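Local coordinates for uncharacterized protein VP0806 (Vibrio parahaemolyticus, PDB 2R5S) that is of unknown function but may have protein-disulfide reductase activity as a whole thioredoxin-domain protein, this all-helical tetratricopeptide-repeat part being its C-terminal piece, at residues L10-V13 / S14-Q18; L32-E35 / L36-R39; S155-G158 / Q159-I163. One frame throughout, in Å; residues are numbered along the deposited sequence.

Contact 1 of 3, residues L10-V13 / S14-Q18; sequences LKQV and SELLQ
Two consecutive turns of the helix 9-18, at the start of this tetratricopeptide-repeat domain, put Val-13 against Leu-17 and Gln-12 against Leu-16. Val-13 and Leu-17 lie side by side and point the same way: CG1 of Val-13 meets CD1 of Leu-17 at 3.7 Å. The branch of Val-13 that does the touching stands anti to the backbone N (chi1 178°), while CG of Leu-17 stands anti to its carbonyl carbon, and the two methyls close on each other over the rise of one turn. This apolar strip faces the neighbouring helices, Val-13 resting on Ile-29 of helix 22-30 and Leu-17 on Cys-49 of helix 40-52. On another side of the helix the amide of Gln-12 swings back at chi2, and its NE2 lies 3.9 Å from CD2 of Leu-16. Ser-14 is exposed, and its OG makes a weak hydrogen bond to a bound MES molecule, probably from the crystallisation liquor. Underneath runs regular alpha-helical bonding. Leu-16 N gives its hydrogen to Gln-12 O over 2.8 Å, and Leu-17 N reaches Val-13 O at 2.8 Å, with 168° at the hydrogen.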
ATOM      1  N   LEU A  10     -23.003  -5.522  -6.049  1.00 66.95           N
ATOM      2  CA  LEU A  10     -22.190  -5.556  -7.265  1.00 65.79           C
ATOM      3  C   LEU A  10     -22.293  -4.274  -8.058  1.00 65.81           C
ATOM      4  O   LEU A  10     -21.314  -3.894  -8.683  1.00 66.66           O
ATOM      5  CB  LEU A  10     -22.537  -6.752  -8.163  1.00 65.25           C
ATOM      6  CG  LEU A  10     -21.934  -8.109  -7.789  1.00 63.79           C
ATOM      7  CD1 LEU A  10     -22.171  -9.130  -8.882  1.00 64.97           C
ATOM      8  CD2 LEU A  10     -20.471  -7.961  -7.601  1.00 61.38           C
ATOM      9  N   LYS A  11     -23.455  -3.611  -8.044  1.00 65.04           N
ATOM     10  CA  LYS A  11     -23.584  -2.288  -8.708  1.00 65.38           C
ATOM     11  C   LYS A  11     -23.019  -1.171  -7.850  1.00 64.65           C
ATOM     12  O   LYS A  11     -22.552  -0.166  -8.363  1.00 64.18           O
ATOM     13  CB  LYS A  11     -25.028  -1.948  -9.159  1.00 64.62           C
ATOM     14  CG  LYS A  11     -25.041  -1.009 -10.385  1.00 64.97           C
ATOM     15  CD  LYS A  11     -26.449  -0.824 -11.051  1.00 65.68           C
ATOM     16  CE  LYS A  11     -26.511   0.469 -11.883  1.00 64.92           C
ATOM     17  NZ  LYS A  11     -27.429   0.453 -13.087  1.00 65.33           N
ATOM     18  N   GLN A  12     -23.062  -1.365  -6.537  1.00 65.38           N
ATOM     19  CA  GLN A  12     -22.298  -0.514  -5.609  1.00 65.71           C
ATOM     20  C   GLN A  12     -20.813  -0.556  -5.962  1.00 64.57           C
ATOM     21  O   GLN A  12     -20.234   0.497  -6.178  1.00 63.93           O
ATOM     22  CB  GLN A  12     -22.542  -0.888  -4.135  1.00 66.18           C
ATOM     23  CG  GLN A  12     -23.470   0.023  -3.402  1.00 68.50           C
ATOM     24  CD  GLN A  12     -22.750   1.268  -2.884  1.00 73.75           C
ATOM     25  OE1 GLN A  12     -22.856   2.363  -3.472  1.00 73.51           O
ATOM     26  NE2 GLN A  12     -22.002   1.108  -1.773  1.00 73.59           N
ATOM     27  N   VAL A  13     -20.208  -1.750  -6.062  1.00 64.48           N
ATOM     28  CA  VAL A  13     -18.783  -1.853  -6.501  1.00 63.61           C
ATOM     29  C   VAL A  13     -18.572  -1.122  -7.815  1.00 63.58           C
ATOM     30  O   VAL A  13     -17.692  -0.258  -7.948  1.00 62.53           O
ATOM     31  CB  VAL A  13     -18.291  -3.294  -6.716  1.00 63.61           C
ATOM     32  CG1 VAL A  13     -16.856  -3.287  -7.200  1.00 61.80           C
ATOM     33  CG2 VAL A  13     -18.368  -4.076  -5.436  1.00 64.00           C
ATOM     34  N   SER A  14     -19.404  -1.484  -8.781  1.00 64.23           N
ATOM     35  CA  SER A  14     -19.389  -0.885 -10.109  1.00 64.34           C
ATOM     36  C   SER A  14     -19.432   0.645 -10.039  1.00 63.86           C
ATOM     37  O   SER A  14     -18.586   1.319 -10.615  1.00 64.47           O
ATOM     38  CB  SER A  14     -20.563  -1.437 -10.917  1.00 64.59           C
ATOM     39  OG  SER A  14     -20.708  -0.749 -12.150  1.00 66.44           O
ATOM     40  N   GLU A  15     -20.413   1.170  -9.318  1.00 63.38           N
ATOM     41  CA  GLU A  15     -20.553   2.590  -9.076  1.00 63.28           C
ATOM     42  C   GLU A  15     -19.308   3.216  -8.415  1.00 62.48           C
ATOM     43  O   GLU A  15     -18.845   4.286  -8.829  1.00 63.08           O
ATOM     44  CB  GLU A  15     -21.777   2.814  -8.201  1.00 63.68           C
ATOM     45  CG  GLU A  15     -23.102   2.623  -8.929  1.00 66.12           C
ATOM     46  CD  GLU A  15     -23.547   3.867  -9.687  1.00 70.38           C
ATOM     47  OE1 GLU A  15     -23.836   3.748 -10.911  1.00 72.07           O
ATOM     48  OE2 GLU A  15     -23.622   4.954  -9.049  1.00 70.00           O
ATOM     49  N   LEU A  16     -18.782   2.540  -7.394  1.00 60.43           N
ATOM     50  CA  LEU A  16     -17.622   3.008  -6.641  1.00 58.57           C
ATOM     51  C   LEU A  16     -16.326   3.045  -7.463  1.00 59.61           C
ATOM     52  O   LEU A  16     -15.540   3.961  -7.296  1.00 59.14           O
ATOM     53  CB  LEU A  16     -17.419   2.130  -5.403  1.00 58.03           C
ATOM     54  CG  LEU A  16     -17.738   2.473  -3.942  1.00 55.09           C
ATOM     55  CD1 LEU A  16     -18.430   3.788  -3.703  1.00 46.18           C
ATOM     56  CD2 LEU A  16     -18.366   1.299  -3.140  1.00 55.56           C
ATOM     57  N   LEU A  17     -16.094   2.031  -8.300  1.00 59.82           N
ATOM     58  CA  LEU A  17     -14.953   2.031  -9.230  1.00 61.69           C
ATOM     59  C   LEU A  17     -15.041   3.167 -10.284  1.00 62.71           C
ATOM     60  O   LEU A  17     -14.079   3.893 -10.552  1.00 63.41           O
ATOM     61  CB  LEU A  17     -14.846   0.681  -9.946  1.00 60.81           C
ATOM     62  CG  LEU A  17     -14.502  -0.566  -9.168  1.00 59.91           C
ATOM     63  CD1 LEU A  17     -14.951  -1.788  -9.978  1.00 62.71           C
ATOM     64  CD2 LEU A  17     -12.996  -0.602  -8.866  1.00 54.83           C
ATOM     65  N   GLN A  18     -16.211   3.326 -10.866  1.00 64.22           N
ATOM     66  CA  GLN A  18     -16.442   4.424 -11.799  1.00 65.13           C
ATOM     67  C   GLN A  18     -15.871   5.730 -11.201  1.00 65.55           C
ATOM     68  O   GLN A  18     -15.259   6.550 -11.904  1.00 65.93           O
ATOM     69  CB  GLN A  18     -17.945   4.550 -12.064  1.00 65.53           C
ATOM     70  CG  GLN A  18     -18.327   4.981 -13.485  1.00 68.49           C
ATOM     71  CD  GLN A  18     -18.070   6.471 -13.782  1.00 70.13           C
ATOM     72  OE1 GLN A  18     -18.829   7.361 -13.355  1.00 73.64           O
ATOM     73  NE2 GLN A  18     -17.022   6.742 -14.551  1.00 70.91           N
TER

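Contact 2 of 3, residues L32-E35 / L36-R39; sequences LSDE and LQSR
Leu-32 and Leu-36 make the apolar part of this contact, their side chains crossing at a slant with CD2 of Leu-32 3.9 Å from CD2 of Leu-36. The first points its CB at the turn that follows, and both leucines also pack on Leu-10 of helix 9-18, with Leu-32 reaching Leu-9 as well. CB of Leu-32 also lies 4.1 Å from CG of Gln-37.

Capping is the next kind of interaction. Ser-33 is the N-cap of the short helix 34-37, a single turn joining helix 22-30 to helix 40-52 within the tetratricopeptide-repeat region. Its chi1 of 41° places OG between its own backbone N and carbonyl carbon, and from there the oxygen turns to the first turn of the helix. OG accepts a weak hydrogen bond from Leu-36 N at 3.4 Å and also lies against CB of that leucine. The stronger partner of the hydroxyl is OD1 of Asp-6, before helix 9-18, so the same oxygen ties the cap to the N-terminal end of the modelled chain.

Among the backbone bonds, Gln-37 N reaches Ser-33 O at 2.8 Å and closes the helical turn. Further along, Glu-35 O takes two donors from one residue. Ser-38 N comes in at 3.1 Å from well above the carbonyl plane, and Ser-38 OG, also at 3.1 Å, stands on the same face but tilted only 25° from that plane. Ser-38 N has a further, weak bond to Asp-34 O at 3.0 Å. Charge pairing belongs to Arg-39, whose NH1 forms a salt bridge with OD2 of Asp-41.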
ATOM      1  N   LEU A  32     -19.195  -9.284   0.003  1.00 55.56           N
ATOM      2  CA  LEU A  32     -19.906 -10.280  -0.824  1.00 54.47           C
ATOM      3  C   LEU A  32     -19.686 -11.712  -0.288  1.00 55.26           C
ATOM      4  O   LEU A  32     -18.768 -11.962   0.515  1.00 55.29           O
ATOM      5  CB  LEU A  32     -19.483 -10.212  -2.300  1.00 52.83           C
ATOM      6  CG  LEU A  32     -19.418  -8.852  -3.020  1.00 50.83           C
ATOM      7  CD1 LEU A  32     -18.462  -8.902  -4.148  1.00 47.62           C
ATOM      8  CD2 LEU A  32     -20.727  -8.339  -3.523  1.00 49.04           C
ATOM      9  N   SER A  33     -20.513 -12.645  -0.740  1.00 55.30           N
ATOM     10  CA  SER A  33     -20.275 -14.073  -0.471  1.00 56.59           C
ATOM     11  C   SER A  33     -18.843 -14.460  -0.907  1.00 56.31           C
ATOM     12  O   SER A  33     -18.245 -13.768  -1.775  1.00 55.72           O
ATOM     13  CB  SER A  33     -21.309 -14.910  -1.233  1.00 56.64           C
ATOM     14  OG  SER A  33     -21.517 -14.364  -2.557  1.00 59.48           O
ATOM     15  N   ASP A  34     -18.293 -15.548  -0.347  1.00 56.56           N
ATOM     16  CA  ASP A  34     -16.947 -15.985  -0.763  1.00 57.27           C
ATOM     17  C   ASP A  34     -16.990 -16.466  -2.192  1.00 57.58           C
ATOM     18  O   ASP A  34     -16.123 -16.107  -3.000  1.00 58.72           O
ATOM     19  CB  ASP A  34     -16.418 -17.110   0.066  1.00 57.93           C
ATOM     20  CG  ASP A  34     -16.266 -16.754   1.538  1.00 61.17           C
ATOM     21  OD1 ASP A  34     -16.489 -17.700   2.355  1.00 58.54           O
ATOM     22  OD2 ASP A  34     -15.918 -15.570   1.853  1.00 61.15           O
ATOM     23  N   GLU A  35     -17.992 -17.290  -2.500  1.00 56.44           N
ATOM     24  CA  GLU A  35     -18.293 -17.645  -3.883  1.00 56.35           C
ATOM     25  C   GLU A  35     -18.181 -16.403  -4.831  1.00 54.81           C
ATOM     26  O   GLU A  35     -17.437 -16.445  -5.806  1.00 54.47           O
ATOM     27  CB  GLU A  35     -19.672 -18.304  -4.017  1.00 56.11           C
ATOM     28  CG  GLU A  35     -19.883 -19.596  -3.175  1.00 59.03           C
ATOM     29  CD  GLU A  35     -20.693 -19.343  -1.889  1.00 61.80           C
ATOM     30  OE1 GLU A  35     -21.135 -18.184  -1.669  1.00 63.52           O
ATOM     31  OE2 GLU A  35     -20.900 -20.307  -1.114  1.00 60.84           O
ATOM     32  N   LEU A  36     -18.913 -15.324  -4.545  1.00 53.89           N
ATOM     33  CA  LEU A  36     -18.929 -14.174  -5.477  1.00 52.36           C
ATOM     34  C   LEU A  36     -17.601 -13.445  -5.429  1.00 51.59           C
ATOM     35  O   LEU A  36     -17.092 -12.944  -6.459  1.00 52.75           O
ATOM     36  CB  LEU A  36     -20.124 -13.248  -5.221  1.00 51.89           C
ATOM     37  CG  LEU A  36     -20.357 -12.115  -6.260  1.00 54.90           C
ATOM     38  CD1 LEU A  36     -20.471 -12.636  -7.695  1.00 52.90           C
ATOM     39  CD2 LEU A  36     -21.561 -11.275  -5.937  1.00 52.61           C
ATOM     40  N   GLN A  37     -17.003 -13.378  -4.251  1.00 51.21           N
ATOM     41  CA  GLN A  37     -15.626 -12.912  -4.150  1.00 52.78           C
ATOM     42  C   GLN A  37     -14.625 -13.585  -5.096  1.00 53.28           C
ATOM     43  O   GLN A  37     -13.742 -12.936  -5.636  1.00 52.72           O
ATOM     44  CB  GLN A  37     -15.111 -12.905  -2.725  1.00 52.74           C
ATOM     45  CG  GLN A  37     -15.729 -11.790  -1.957  1.00 52.22           C
ATOM     46  CD  GLN A  37     -15.107 -11.552  -0.637  1.00 52.70           C
ATOM     47  OE1 GLN A  37     -15.760 -11.694   0.381  1.00 57.52           O
ATOM     48  NE2 GLN A  37     -13.847 -11.177  -0.631  1.00 55.68           N
ATOM     49  N   SER A  38     -14.826 -14.856  -5.376  1.00 52.81           N
ATOM     50  CA  SER A  38     -13.846 -15.558  -6.162  1.00 53.94           C
ATOM     51  C   SER A  38     -14.246 -15.588  -7.638  1.00 53.68           C
ATOM     52  O   SER A  38     -13.536 -16.136  -8.457  1.00 52.09           O
ATOM     53  CB  SER A  38     -13.710 -16.997  -5.594  1.00 55.79           C
ATOM     54  OG  SER A  38     -14.690 -17.790  -6.253  1.00 60.64           O
ATOM     55  N   ARG A  39     -15.372 -14.949  -7.999  1.00 54.42           N
ATOM     56  CA  ARG A  39     -15.733 -14.866  -9.408  1.00 53.73           C
ATOM     57  C   ARG A  39     -14.604 -14.120 -10.109  1.00 54.16           C
ATOM     58  O   ARG A  39     -14.078 -13.152  -9.584  1.00 55.38           O
ATOM     59  CB  ARG A  39     -17.072 -14.166  -9.595  1.00 53.52           C
ATOM     60  CG  ARG A  39     -17.900 -14.750 -10.712  1.00 52.22           C
ATOM     61  CD  ARG A  39     -19.287 -14.105 -10.673  1.00 48.48           C
ATOM     62  NE  ARG A  39     -19.304 -12.807 -11.342  1.00 45.82           N
ATOM     63  CZ  ARG A  39     -20.424 -12.128 -11.563  1.00 50.36           C
ATOM     64  NH1 ARG A  39     -20.397 -10.952 -12.229  1.00 48.52           N
ATOM     65  NH2 ARG A  39     -21.583 -12.621 -11.116  1.00 42.84           N
TER

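Contact 3 of 3, residues S155-G158 / Q159-I163; sequences SALG and QGNAI
With chi1 at -174°, CG of Asn-161 stands anti to the backbone N, and the amide swings back across the turn to Leu-157, whose CB bond also points toward the segment 159-163. The two meet in the helix-turn-helix link between helix 145-157 and helix 162-174, in the second tetratricopeptide-repeat region of the chain. ND2 of Asn-161 comes to 3.4 Å from CG of Leu-157 and lies 4.0 Å from its CD2, the side chains crossing at an angle, so the nitrogen end of the amide rests on the branch point of the leucine. No hydrogen bond crosses between 155-158 and 159-163; what joins them here is van der Waals contact and the chain itself.

The turn begins at Gly-158, the first residue to leave helical geometry. With phi at 110° a side chain here would collide with the carbonyl O of Leu-157, a clash that glycine avoids. The Gly-158 O comes within 3.8 Å of CB of Asn-161, and that oxygen also accepts a hydrogen bond from NH2 of Arg-168 in the following helix.

The other end of the amide starts that helix. Asn-161 is its N-cap, and OD1 takes a hydrogen bond from Ala-164 N. Leu-157 and Ile-163 both pack on Leu-128 of helix 124-135, and Leu-157 touches Ala-164 too. The second capping bond, weak and bent to 124° at the hydrogen, runs from Ile-163 N to OD1 of Asn-161 over 2.8 Å.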
ATOM      1  N   SER A 155      -1.936   8.347   6.749  1.00 57.18           N
ATOM      2  CA  SER A 155      -3.133   8.959   6.269  1.00 58.55           C
ATOM      3  C   SER A 155      -3.109   8.897   4.761  1.00 59.31           C
ATOM      4  O   SER A 155      -4.136   8.616   4.121  1.00 60.53           O
ATOM      5  CB  SER A 155      -3.319  10.376   6.837  1.00 58.63           C
ATOM      6  OG  SER A 155      -2.636  11.365   6.084  1.00 61.26           O
ATOM      7  N   ALA A 156      -1.949   9.133   4.165  1.00 60.55           N
ATOM      8  CA  ALA A 156      -1.849   8.961   2.688  1.00 61.21           C
ATOM      9  C   ALA A 156      -2.410   7.598   2.272  1.00 60.68           C
ATOM     10  O   ALA A 156      -3.273   7.533   1.402  1.00 60.50           O
ATOM     11  CB  ALA A 156      -0.420   9.121   2.189  1.00 61.45           C
ATOM     12  N   LEU A 157      -1.937   6.543   2.933  1.00 59.60           N
ATOM     13  CA  LEU A 157      -2.404   5.170   2.719  1.00 59.70           C
ATOM     14  C   LEU A 157      -3.898   4.880   2.759  1.00 59.65           C
ATOM     15  O   LEU A 157      -4.389   4.219   1.849  1.00 58.81           O
ATOM     16  CB  LEU A 157      -1.662   4.175   3.620  1.00 59.55           C
ATOM     17  CG  LEU A 157      -0.565   3.371   2.915  1.00 60.65           C
ATOM     18  CD1 LEU A 157      -0.042   4.112   1.667  1.00 64.42           C
ATOM     19  CD2 LEU A 157       0.602   2.880   3.841  1.00 59.91           C
ATOM     20  N   GLY A 158      -4.606   5.322   3.808  1.00 60.04           N
ATOM     21  CA  GLY A 158      -6.061   5.081   3.937  1.00 60.34           C
ATOM     22  C   GLY A 158      -6.423   4.099   5.048  1.00 60.95           C
ATOM     23  O   GLY A 158      -5.522   3.469   5.663  1.00 60.93           O
ATOM     24  N   GLN A 159      -7.729   3.949   5.300  1.00 60.87           N
ATOM     25  CA  GLN A 159      -8.264   3.125   6.433  1.00 60.56           C
ATOM     26  C   GLN A 159      -8.381   1.596   6.184  1.00 61.14           C
ATOM     27  O   GLN A 159      -8.303   0.801   7.142  1.00 61.96           O
ATOM     28  CB  GLN A 159      -9.629   3.656   6.891  1.00 59.78           C
ATOM     29  CG  GLN A 159      -9.591   4.918   7.745  1.00 57.33           C
ATOM     30  CD  GLN A 159      -8.953   4.711   9.124  1.00 51.87           C
ATOM     31  OE1 GLN A 159      -7.817   5.101   9.342  1.00 50.56           O
ATOM     32  NE2 GLN A 159      -9.686   4.107  10.047  1.00 49.13           N
ATOM     33  N   GLY A 160      -8.591   1.202   4.917  1.00 60.78           N
ATOM     34  CA  GLY A 160      -8.628  -0.213   4.525  1.00 60.11           C
ATOM     35  C   GLY A 160      -7.282  -0.929   4.552  1.00 59.89           C
ATOM     36  O   GLY A 160      -7.235  -2.152   4.727  1.00 59.75           O
ATOM     37  N   ASN A 161      -6.200  -0.149   4.415  1.00 58.84           N
ATOM     38  CA  ASN A 161      -4.843  -0.637   4.181  1.00 58.08           C
ATOM     39  C   ASN A 161      -4.290  -1.402   5.373  1.00 57.87           C
ATOM     40  O   ASN A 161      -4.245  -0.884   6.492  1.00 57.96           O
ATOM     41  CB  ASN A 161      -3.928   0.525   3.771  1.00 57.50           C
ATOM     42  CG  ASN A 161      -2.540   0.069   3.386  1.00 57.78           C
ATOM     43  OD1 ASN A 161      -1.852  -0.564   4.169  1.00 58.93           O
ATOM     44  ND2 ASN A 161      -2.119   0.394   2.187  1.00 57.10           N
ATOM     45  N   ALA A 162      -3.887  -2.649   5.143  1.00 57.74           N
ATOM     46  CA  ALA A 162      -3.552  -3.524   6.272  1.00 57.99           C
ATOM     47  C   ALA A 162      -2.194  -3.177   6.853  1.00 57.11           C
ATOM     48  O   ALA A 162      -1.957  -3.395   8.020  1.00 58.38           O
ATOM     49  CB  ALA A 162      -3.651  -5.026   5.888  1.00 58.13           C
ATOM     50  N   ILE A 163      -1.314  -2.613   6.039  1.00 57.55           N
ATOM     51  CA  ILE A 163       0.019  -2.168   6.509  1.00 56.53           C
ATOM     52  C   ILE A 163      -0.215  -0.882   7.320  1.00 54.60           C
ATOM     53  O   ILE A 163       0.222  -0.793   8.450  1.00 53.67           O
ATOM     54  CB  ILE A 163       1.056  -2.010   5.325  1.00 56.76           C
ATOM     55  CG1 ILE A 163       1.512  -3.383   4.805  1.00 58.72           C
ATOM     56  CG2 ILE A 163       2.293  -1.184   5.722  1.00 57.43           C
ATOM     57  CD1 ILE A 163       2.285  -4.247   5.856  1.00 61.13           C
TER

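In the fold
Contacts 1 and 2 touch each other at the N-terminal end of the domain, although their centres are 15 Å apart. Leu-10 joins them: its CG lies 3.7 Å from CD2 of Leu-36, and its CD2 is 4.1 Å from CD2 of Leu-32, so the first helix is packed against the short capped turn. MES, probably from the crystallisation liquor, is bound near both, about 3 Å from the Ser-14 side chain in contact 1 and about 4 Å from that of Arg-39 in contact 2. Contact 3 lies in a different repeat region from contact 2, its nearest atoms about 12 Å from either of the others. Like contact 2, it includes an N-cap side chain.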